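Local coordinates for oligopeptide ABC transporter, periplasmic oligopeptide-binding protein, putative (Thermotoga maritima MSB8, PDB 5IPW) that probably binds oligopeptides in the periplasm as the solute-binding component of an ABC transporter, at residues Val82-Trp87 and Phe113-Gly118; Lys100-Leu105 and Leu177-Val182; Pro259-Val264 and Gln270-Asp275. All blocks are in the same frame, centred on the assembly; numbering follows the deposited sequence.

How the contacts relate
Contacts 1 and 2 both reach the same antiparallel sheet, their centres about 11 Å apart: strand 94-105 lies between strands 85-87 and 110-115. Their segments alternate along the chain and meet directly, with His114 N probably hydrogen-bonded to Ser101 O at 2.8 Å, and Phe113 packing against Trp102. Contact 3 follows both in sequence and reaches a different, three-stranded sheet through strand 263-265. Its centre is about 15 Å from that of contact 1, but the two join through Val82 CG1, which is 3.7 Å from Trp262 CZ2. Contact 2 and contact 3 do not touch: their centres are about 25 Å apart and their nearest atoms about 8 Å. All three lie on one side of the chain's centre.

Contact 1 (Val82-Trp87 and Phe113-Gly118); sequences VKLAFW and FHLRKG
Leu84, in the loop just ahead of strand 85-87, makes the side-chain contacts of Val82-Trp87 with Phe113-Gly118, and its two methyls go to different partners. CB of Leu84 points toward the other segment, and with CG anti to the carbonyl carbon (chi1 -72°) its two methyls meet Phe113 and Leu115. Leu84 CD1 comes down over one face of the Phe113 ring, 4.0 Å from the centroid and 12° off the ring normal, so the methyl sits above the middle of the ring in a CH-pi contact. The two side chains cross at about a right angle. Leu84 CD2 turns instead to Leu115, meeting its CD2 at 4.0 Å; although the CB of Leu115 is not aimed at this segment, the end of its side chain swings nearer. Next along the chain, Ala85 directs its methyl the same way but makes no contact with Phe113-Gly118, packing on Leu94 and Trp102.

The closest pair of CA atoms, Leu84 and Phe113, is 7.8 Å apart, too far for backbone pairing. This fits the strand order, in which 94-105 lies between 85-87 and 110-115 and bonds to both. Ile132 of helix 129-140 touches Leu84 and Leu115, placing the contact between sheet and helix. All three touching residues are buried and no hydrogen bond crosses, which implies that the 145 Å² interface is held by dispersion and the exclusion of water.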
loop_
_atom_site.group_PDB
_atom_site.type_symbol
_atom_site.label_atom_id
_atom_site.label_comp_id
_atom_site.label_asym_id
_atom_site.label_seq_id
_atom_site.Cartn_x
_atom_site.Cartn_y
_atom_site.Cartn_z
ATOM N N VAL A 82 0.237 -9.907 11.090
ATOM C CA VAL A 82 1.627 -10.061 11.504
ATOM C C VAL A 82 2.446 -10.603 10.341
ATOM O O VAL A 82 1.948 -11.360 9.508
ATOM C CB VAL A 82 1.775 -10.973 12.748
ATOM C CG1 VAL A 82 1.110 -10.334 13.957
ATOM C CG2 VAL A 82 1.209 -12.365 12.494
ATOM N N LYS A 83 3.710 -10.204 10.303
ATOM C CA LYS A 83 4.597 -10.502 9.185
ATOM C C LYS A 83 5.874 -11.137 9.716
ATOM O O LYS A 83 6.209 -10.964 10.887
ATOM C CB LYS A 83 4.933 -9.204 8.433
ATOM C CG LYS A 83 3.728 -8.313 8.157
ATOM C CD LYS A 83 2.756 -8.965 7.184
ATOM C CE LYS A 83 1.509 -8.121 6.987
ATOM N NZ LYS A 83 0.478 -8.859 6.201
ATOM N N LEU A 84 6.586 -11.864 8.857
ATOM C CA LEU A 84 7.923 -12.339 9.199
ATOM C C LEU A 84 8.792 -11.124 9.410
ATOM O O LEU A 84 9.602 -11.067 10.330
ATOM C CB LEU A 84 8.503 -13.201 8.086
ATOM C CG LEU A 84 7.869 -14.581 7.925
ATOM C CD1 LEU A 84 8.460 -15.302 6.727
ATOM C CD2 LEU A 84 8.061 -15.416 9.178
ATOM N N ALA A 85 8.610 -10.146 8.543
ATOM C CA ALA A 85 9.268 -8.873 8.696
ATOM C C ALA A 85 8.310 -7.791 8.245
ATOM O O ALA A 85 7.695 -7.899 7.184
ATOM C CB ALA A 85 10.542 -8.841 7.872
ATOM N N PHE A 86 8.174 -6.757 9.065
ATOM C CA PHE A 86 7.244 -5.677 8.782
ATOM C C PHE A 86 7.900 -4.639 7.906
ATOM O O PHE A 86 9.134 -4.545 7.839
ATOM C CB PHE A 86 6.784 -5.000 10.072
ATOM C CG PHE A 86 5.920 -5.866 10.935
ATOM C CD1 PHE A 86 4.554 -5.940 10.717
ATOM C CD2 PHE A 86 6.464 -6.596 11.972
ATOM C CE1 PHE A 86 3.750 -6.731 11.513
ATOM C CE2 PHE A 86 5.661 -7.390 12.775
ATOM C CZ PHE A 86 4.301 -7.458 12.541
ATOM N N TRP A 87 7.062 -3.849 7.245
ATOM C CA TRP A 87 7.507 -2.576 6.704
ATOM C C TRP A 87 7.998 -1.752 7.882
ATOM O O TRP A 87 7.512 -1.904 9.000
ATOM C CB TRP A 87 6.347 -1.806 6.047
ATOM C CG TRP A 87 5.840 -2.326 4.740
ATOM C CD1 TRP A 87 4.553 -2.655 4.444
ATOM C CD2 TRP A 87 6.595 -2.537 3.541
ATOM N NE1 TRP A 87 4.453 -3.068 3.138
ATOM C CE2 TRP A 87 5.695 -3.010 2.559
ATOM C CE3 TRP A 87 7.943 -2.377 3.199
ATOM C CZ2 TRP A 87 6.099 -3.326 1.260
ATOM C CZ3 TRP A 87 8.346 -2.693 1.907
ATOM C CH2 TRP A 87 7.428 -3.164 0.954
ATOM N N PHE A 113 14.825 -17.386 6.465
ATOM C CA PHE A 113 14.268 -16.626 7.583
ATOM C C PHE A 113 14.505 -17.386 8.877
ATOM O O PHE A 113 14.199 -18.577 8.973
ATOM C CB PHE A 113 12.772 -16.381 7.394
ATOM C CG PHE A 113 12.451 -15.406 6.305
ATOM C CD1 PHE A 113 12.459 -14.046 6.555
ATOM C CD2 PHE A 113 12.140 -15.849 5.029
ATOM C CE1 PHE A 113 12.171 -13.138 5.548
ATOM C CE2 PHE A 113 11.845 -14.951 4.020
ATOM C CZ PHE A 113 11.862 -13.590 4.279
ATOM N N HIS A 114 15.048 -16.679 9.868
ATOM C CA HIS A 114 15.360 -17.259 11.164
ATOM C C HIS A 114 14.279 -16.902 12.165
ATOM O O HIS A 114 14.085 -15.734 12.498
ATOM C CB HIS A 114 16.714 -16.757 11.652
ATOM C CG HIS A 114 17.843 -17.118 10.741
ATOM N ND1 HIS A 114 18.547 -18.298 10.862
ATOM C CD2 HIS A 114 18.377 -16.466 9.682
ATOM C CE1 HIS A 114 19.473 -18.349 9.923
ATOM N NE2 HIS A 114 19.391 -17.251 9.193
ATOM N N LEU A 115 13.585 -17.924 12.644
ATOM C CA LEU A 115 12.437 -17.744 13.512
ATOM C C LEU A 115 12.861 -17.694 14.967
ATOM O O LEU A 115 14.029 -17.915 15.293
ATOM C CB LEU A 115 11.440 -18.882 13.295
ATOM C CG LEU A 115 11.008 -19.121 11.847
ATOM C CD1 LEU A 115 9.916 -20.179 11.806
ATOM C CD2 LEU A 115 10.532 -17.838 11.189
ATOM N N ARG A 116 11.891 -17.422 15.835
ATOM C CA ARG A 116 12.148 -17.185 17.239
ATOM C C ARG A 116 11.671 -18.428 17.967
ATOM O O ARG A 116 10.492 -18.786 17.911
ATOM C CB ARG A 116 11.422 -15.916 17.712
ATOM C CG ARG A 116 11.302 -14.853 16.618
ATOM C CD ARG A 116 10.483 -13.634 17.014
ATOM N NE ARG A 116 11.343 -12.722 17.735
ATOM C CZ ARG A 116 11.859 -11.593 17.267
ATOM N NH1 ARG A 116 11.588 -11.128 16.054
ATOM N NH2 ARG A 116 12.660 -10.905 18.058
ATOM N N LYS A 117 12.614 -19.113 18.605
ATOM C CA LYS A 117 12.333 -20.346 19.308
ATOM C C LYS A 117 11.418 -20.080 20.499
ATOM O O LYS A 117 11.597 -19.111 21.231
ATOM C CB LYS A 117 13.643 -20.998 19.768
ATOM C CG LYS A 117 13.479 -22.268 20.599
ATOM C CD LYS A 117 14.834 -22.876 20.956
ATOM C CE LYS A 117 14.744 -23.845 22.132
ATOM N NZ LYS A 117 14.002 -25.096 21.811
ATOM N N GLY A 118 10.430 -20.945 20.676
ATOM C CA GLY A 118 9.500 -20.836 21.794
ATOM C C GLY A 118 8.236 -20.040 21.521
ATOM O O GLY A 118 7.400 -19.911 22.405
#

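Contact 2 (Lys100-Leu105 and Leu177-Val182); sequences KSWEVL and LFLLKV
Val104 and Leu179 have the nearest CA atoms of the two segments, 9.0 Å apart, a spacing that excludes backbone pairing between the extended strand at Lys100-Leu105 and the coiled turn at Leu177-Val182. Side chains alone close the distance. Val104 CG2 and Leu179 CD1 reach toward each other tip to tip and meet at 4.2 Å. The valine methyl gets there because CG2 lies anti to the carbonyl carbon, with CG1 anti to the backbone N (chi1 -169°). The other methyl of the leucine, Leu179 CD2, approaches the indole of Trp102 obliquely, 4.3 Å from Trp102 CD1. One leucine thus divides its branches between two residues of the strand.

Trp102 and Val104 stand two apart and both direct CB toward the turn, while Glu103 between them directs its own away and bonds through OE1 to His114: the alternation of a beta-strand, here in the five-stranded antiparallel sheet of this solute-binding protein. The leucine is carried by consecutive i-to-i+3 backbone bonds, from Leu180 N to Leu177 O at 2.9 Å and from Lys181 N to Phe178 O at 2.8 Å, which coil the turn over that sheet. Leu94, earlier in strand 94-105 and before the corner at Lys100, touches both Trp102 and Leu179. Beside them the Phe178 ring sits among other aromatic rings, meeting Phe171 and Phe187 edge-to-face.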
loop_
_atom_site.group_PDB
_atom_site.type_symbol
_atom_site.label_atom_id
_atom_site.label_comp_id
_atom_site.label_asym_id
_atom_site.label_seq_id
_atom_site.Cartn_x
_atom_site.Cartn_y
_atom_site.Cartn_z
ATOM N N LYS A 100 13.480 -12.982 13.468
ATOM C CA LYS A 100 14.474 -12.105 14.089
ATOM C C LYS A 100 15.528 -11.631 13.080
ATOM O O LYS A 100 16.070 -10.529 13.204
ATOM C CB LYS A 100 15.121 -12.777 15.295
ATOM C CG LYS A 100 15.965 -14.001 14.992
ATOM C CD LYS A 100 16.240 -14.782 16.270
ATOM C CE LYS A 100 17.352 -15.800 16.083
ATOM N NZ LYS A 100 18.226 -15.879 17.288
ATOM N N SER A 101 15.810 -12.452 12.078
ATOM C CA SER A 101 16.766 -12.082 11.031
ATOM C C SER A 101 16.567 -12.953 9.818
ATOM O O SER A 101 16.019 -14.055 9.905
ATOM C CB SER A 101 18.213 -12.213 11.516
ATOM O OG SER A 101 18.485 -13.529 11.971
ATOM N N TRP A 102 17.000 -12.433 8.680
ATOM C CA TRP A 102 16.862 -13.138 7.423
ATOM C C TRP A 102 18.118 -12.962 6.596
ATOM O O TRP A 102 19.034 -12.233 6.971
ATOM C CB TRP A 102 15.612 -12.676 6.665
ATOM C CG TRP A 102 15.475 -11.191 6.550
ATOM C CD1 TRP A 102 15.771 -10.422 5.467
ATOM C CD2 TRP A 102 14.990 -10.299 7.556
ATOM N NE1 TRP A 102 15.508 -9.105 5.737
ATOM C CE2 TRP A 102 15.027 -9.000 7.014
ATOM C CE3 TRP A 102 14.530 -10.472 8.866
ATOM C CZ2 TRP A 102 14.624 -7.879 7.735
ATOM C CZ3 TRP A 102 14.137 -9.359 9.586
ATOM C CH2 TRP A 102 14.184 -8.079 9.020
ATOM N N GLU A 103 18.145 -13.649 5.466
ATOM C CA GLU A 103 19.367 -13.859 4.730
ATOM C C GLU A 103 18.996 -14.033 3.271
ATOM O O GLU A 103 18.138 -14.851 2.947
ATOM C CB GLU A 103 20.029 -15.118 5.272
ATOM C CG GLU A 103 21.525 -15.021 5.446
ATOM C CD GLU A 103 22.097 -16.249 6.125
ATOM O OE1 GLU A 103 21.380 -16.886 6.929
ATOM O OE2 GLU A 103 23.270 -16.579 5.849
ATOM N N VAL A 104 19.617 -13.241 2.403
ATOM C CA VAL A 104 19.388 -13.334 0.964
ATOM C C VAL A 104 20.631 -13.935 0.316
ATOM O O VAL A 104 21.709 -13.336 0.380
ATOM C CB VAL A 104 19.124 -11.953 0.340
ATOM C CG1 VAL A 104 18.616 -12.114 -1.086
ATOM C CG2 VAL A 104 18.135 -11.161 1.183
ATOM N N LEU A 105 20.482 -15.106 -0.305
ATOM C CA LEU A 105 21.625 -15.839 -0.859
ATOM C C LEU A 105 21.436 -16.182 -2.331
ATOM O O LEU A 105 20.344 -16.017 -2.882
ATOM C CB LEU A 105 21.884 -17.119 -0.056
ATOM C CG LEU A 105 22.071 -16.962 1.453
ATOM C CD1 LEU A 105 22.219 -18.321 2.120
ATOM C CD2 LEU A 105 23.273 -16.085 1.769
ATOM N N LEU A 177 12.484 -9.023 -5.897
ATOM C CA LEU A 177 11.202 -8.434 -5.519
ATOM C C LEU A 177 10.542 -9.119 -4.332
ATOM O O LEU A 177 9.670 -8.537 -3.696
ATOM C CB LEU A 177 10.229 -8.467 -6.702
ATOM C CG LEU A 177 10.566 -7.594 -7.914
ATOM C CD1 LEU A 177 9.472 -7.722 -8.972
ATOM C CD2 LEU A 177 10.774 -6.133 -7.514
ATOM N N PHE A 178 10.941 -10.353 -4.044
ATOM C CA PHE A 178 10.318 -11.124 -2.977
ATOM C C PHE A 178 10.361 -10.414 -1.631
ATOM O O PHE A 178 9.414 -10.509 -0.855
ATOM C CB PHE A 178 10.981 -12.490 -2.846
ATOM C CG PHE A 178 10.409 -13.329 -1.739
ATOM C CD1 PHE A 178 9.092 -13.756 -1.794
ATOM C CD2 PHE A 178 11.185 -13.680 -0.638
ATOM C CE1 PHE A 178 8.557 -14.524 -0.778
ATOM C CE2 PHE A 178 10.657 -14.449 0.380
ATOM C CZ PHE A 178 9.341 -14.875 0.309
ATOM N N LEU A 179 11.451 -9.708 -1.351
ATOM C CA LEU A 179 11.565 -8.971 -0.096
ATOM C C LEU A 179 10.422 -7.984 0.101
ATOM O O LEU A 179 10.018 -7.736 1.230
ATOM C CB LEU A 179 12.896 -8.225 -0.010
ATOM C CG LEU A 179 14.141 -9.068 0.260
ATOM C CD1 LEU A 179 15.349 -8.147 0.326
ATOM C CD2 LEU A 179 14.029 -9.884 1.541
ATOM N N LEU A 180 9.911 -7.425 -0.990
ATOM C CA LEU A 180 8.781 -6.495 -0.925
ATOM C C LEU A 180 7.430 -7.191 -0.768
ATOM O O LEU A 180 6.427 -6.541 -0.493
ATOM C CB LEU A 180 8.759 -5.592 -2.158
ATOM C CG LEU A 180 9.721 -4.403 -2.121
ATOM C CD1 LEU A 180 11.155 -4.790 -1.777
ATOM C CD2 LEU A 180 9.662 -3.704 -3.466
ATOM N N LYS A 181 7.406 -8.504 -0.950
ATOM C CA LYS A 181 6.189 -9.285 -0.784
ATOM C C LYS A 181 5.964 -9.625 0.678
ATOM O O LYS A 181 4.826 -9.671 1.140
ATOM C CB LYS A 181 6.282 -10.582 -1.586
ATOM C CG LYS A 181 6.498 -10.381 -3.075
ATOM C CD LYS A 181 5.184 -10.352 -3.836
ATOM C CE LYS A 181 5.377 -9.854 -5.258
ATOM N NZ LYS A 181 5.632 -8.387 -5.292
ATOM N N VAL A 182 7.055 -9.845 1.403
ATOM C CA VAL A 182 6.991 -10.357 2.774
ATOM C C VAL A 182 6.253 -9.452 3.770
ATOM O O VAL A 182 5.480 -9.957 4.581
ATOM C CB VAL A 182 8.402 -10.696 3.299
ATOM C CG1 VAL A 182 8.364 -11.095 4.766
ATOM C CG2 VAL A 182 9.000 -11.827 2.479
#

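Contact 3 (Pro259-Val264 and Gln270-Asp275); sequences PYFWAV and QLPYID
Gln270 NE2 donates to Phe261 O in an almost straight hydrogen bond, 2.9 Å long with an N-H...O angle of 175°. The donor lies in the carbonyl plane on a lone pair of Phe261 O, and the acceptor lies nearly in the plane of the glutamine amide, so the geometry fixes the turn of that amide. A second bond from Gln270 NE2, to Pro259 O, is less certain because the oxygen's own position is doubtful. The side chain spans the gap by running extended, its CG anti to the backbone N (chi1 177°). An alanine here would take away the amide and is likely to leave the buried Phe261 O without this donor, slackening the link between Gln270 and the loop at Phe261.

Next to it, the backbone makes its own link: Leu271 N donates to Ala263 O at 3.0 Å, from a position tilted 21° out of the carbonyl plane. The pair Val264 and Gln270, with CA atoms 4.4 Å apart, forms a single beta bridge.

Outward from these bonds the packing is largely apolar, though Leu271 O, a backbone oxygen, lies at the edge of the Phe261 ring, near its plane. The ring's CD2 is 4.0 Å from Leu271 CB. Phe261 CD2 is also 4.2 Å from Pro272 CD, a proline preceded by a cis peptide bond. Ala263 CB approaches Leu271 CD1 at 4.3 Å, and Met627 touches both residues. Val264 CG1 rests 3.9 Å from Gln270 CA.

The bond from Leu271 back to Ala263, flanking the bridged pair, is consistent with an antiparallel bridge: a hairpin-like chain reversal at the outer strand 263-265 of a three-stranded mixed sheet, before the chain enters strand 276-281 of another.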
loop_
_atom_site.group_PDB
_atom_site.type_symbol
_atom_site.label_atom_id
_atom_site.label_comp_id
_atom_site.label_asym_id
_atom_site.label_seq_id
_atom_site.Cartn_x
_atom_site.Cartn_y
_atom_site.Cartn_z
ATOM N N PRO A 259 -2.908 -14.195 24.535
ATOM C CA PRO A 259 -2.051 -14.290 25.712
ATOM C C PRO A 259 -0.666 -14.867 25.412
ATOM O O PRO A 259 0.210 -14.787 26.264
ATOM C CB PRO A 259 -2.837 -15.214 26.643
ATOM C CG PRO A 259 -3.618 -16.087 25.724
ATOM C CD PRO A 259 -3.956 -15.233 24.535
ATOM N N TYR A 260 -0.479 -15.423 24.214
ATOM C CA TYR A 260 0.815 -15.938 23.764
ATOM C C TYR A 260 1.509 -15.016 22.772
ATOM O O TYR A 260 2.425 -15.443 22.058
ATOM C CB TYR A 260 0.621 -17.327 23.138
ATOM C CG TYR A 260 0.255 -18.357 24.165
ATOM C CD1 TYR A 260 1.240 -18.964 24.930
ATOM C CD2 TYR A 260 -1.072 -18.700 24.403
ATOM C CE1 TYR A 260 0.928 -19.902 25.895
ATOM C CE2 TYR A 260 -1.403 -19.633 25.371
ATOM C CZ TYR A 260 -0.388 -20.234 26.120
ATOM O OH TYR A 260 -0.662 -21.173 27.098
ATOM N N PHE A 261 1.097 -13.752 22.713
ATOM C CA PHE A 261 1.726 -12.822 21.775
ATOM C C PHE A 261 3.209 -12.665 22.108
ATOM O O PHE A 261 3.595 -12.642 23.285
ATOM C CB PHE A 261 1.034 -11.457 21.745
ATOM C CG PHE A 261 1.402 -10.634 20.546
ATOM C CD1 PHE A 261 1.160 -11.110 19.270
ATOM C CD2 PHE A 261 2.025 -9.411 20.686
ATOM C CE1 PHE A 261 1.523 -10.377 18.154
ATOM C CE2 PHE A 261 2.384 -8.667 19.578
ATOM C CZ PHE A 261 2.132 -9.146 18.309
ATOM N N TRP A 262 4.008 -12.513 21.056
ATOM C CA TRP A 262 5.444 -12.828 21.073
ATOM C C TRP A 262 6.319 -11.594 20.976
ATOM O O TRP A 262 7.513 -11.715 20.719
ATOM C CB TRP A 262 5.778 -13.769 19.903
ATOM C CG TRP A 262 4.969 -13.448 18.709
ATOM C CD1 TRP A 262 3.762 -13.987 18.374
ATOM C CD2 TRP A 262 5.257 -12.460 17.724
ATOM N NE1 TRP A 262 3.288 -13.405 17.230
ATOM C CE2 TRP A 262 4.187 -12.464 16.806
ATOM C CE3 TRP A 262 6.312 -11.575 17.522
ATOM C CZ2 TRP A 262 4.144 -11.618 15.702
ATOM C CZ3 TRP A 262 6.270 -10.731 16.418
ATOM C CH2 TRP A 262 5.192 -10.756 15.527
ATOM N N ALA A 263 5.740 -10.412 21.168
ATOM C CA ALA A 263 6.518 -9.184 21.161
ATOM C C ALA A 263 6.332 -8.473 22.475
ATOM O O ALA A 263 5.294 -8.597 23.108
ATOM C CB ALA A 263 6.094 -8.284 20.022
ATOM N N VAL A 264 7.353 -7.726 22.875
ATOM C CA VAL A 264 7.307 -6.911 24.075
ATOM C C VAL A 264 7.786 -5.488 23.811
ATOM O O VAL A 264 8.309 -5.167 22.747
ATOM C CB VAL A 264 8.163 -7.513 25.209
ATOM C CG1 VAL A 264 7.729 -8.941 25.521
ATOM C CG2 VAL A 264 9.648 -7.494 24.850
ATOM N N GLN A 270 4.624 -7.446 27.745
ATOM C CA GLN A 270 4.084 -8.268 26.669
ATOM C C GLN A 270 2.915 -7.554 26.004
ATOM O O GLN A 270 1.904 -7.256 26.640
ATOM C CB GLN A 270 3.599 -9.624 27.197
ATOM C CG GLN A 270 2.962 -10.497 26.119
ATOM C CD GLN A 270 2.237 -11.716 26.665
ATOM O OE1 GLN A 270 1.650 -11.673 27.749
ATOM N NE2 GLN A 270 2.248 -12.807 25.896
ATOM N N LEU A 271 3.050 -7.308 24.714
ATOM C CA LEU A 271 2.025 -6.616 23.964
ATOM C C LEU A 271 0.878 -7.579 23.623
ATOM O O LEU A 271 1.018 -8.793 23.779
ATOM C CB LEU A 271 2.645 -6.007 22.695
ATOM C CG LEU A 271 3.722 -4.960 22.972
ATOM C CD1 LEU A 271 4.471 -4.618 21.699
ATOM C CD2 LEU A 271 3.126 -3.701 23.584
ATOM N N PRO A 272 -0.271 -7.037 23.186
ATOM C CA PRO A 272 -0.602 -5.606 23.078
ATOM C C PRO A 272 -0.827 -4.959 24.427
ATOM O O PRO A 272 -0.940 -5.645 25.418
ATOM C CB PRO A 272 -1.904 -5.600 22.269
ATOM C CG PRO A 272 -2.503 -6.940 22.505
ATOM C CD PRO A 272 -1.347 -7.891 22.654
ATOM N N TYR A 273 -0.883 -3.639 24.466
ATOM C CA TYR A 273 -1.248 -2.950 25.692
ATOM C C TYR A 273 -2.744 -3.105 25.954
ATOM O O TYR A 273 -3.176 -3.345 27.077
ATOM C CB TYR A 273 -0.948 -1.474 25.558
ATOM C CG TYR A 273 0.520 -1.100 25.539
ATOM C CD1 TYR A 273 1.347 -1.395 26.609
ATOM C CD2 TYR A 273 1.057 -0.398 24.475
ATOM C CE1 TYR A 273 2.679 -1.018 26.606
ATOM C CE2 TYR A 273 2.376 -0.013 24.467
ATOM C CZ TYR A 273 3.183 -0.338 25.529
ATOM O OH TYR A 273 4.486 0.068 25.514
ATOM N N ILE A 274 -3.517 -2.990 24.882
ATOM C CA ILE A 274 -4.969 -2.986 24.945
ATOM C C ILE A 274 -5.524 -4.409 25.095
ATOM O O ILE A 274 -5.113 -5.324 24.380
ATOM C CB ILE A 274 -5.532 -2.279 23.695
ATOM C CG1 ILE A 274 -5.039 -0.827 23.685
ATOM C CG2 ILE A 274 -7.054 -2.339 23.675
ATOM C CD1 ILE A 274 -5.245 -0.117 22.372
ATOM N N ASP A 275 -6.453 -4.583 26.035
ATOM C CA ASP A 275 -7.005 -5.900 26.359
ATOM C C ASP A 275 -8.019 -6.375 25.316
ATOM O O ASP A 275 -8.010 -7.545 24.908
ATOM C CB ASP A 275 -7.679 -5.869 27.733
ATOM C CG ASP A 275 -6.690 -5.866 28.893
ATOM O OD1 ASP A 275 -5.515 -6.262 28.709
ATOM O OD2 ASP A 275 -7.105 -5.496 30.017
#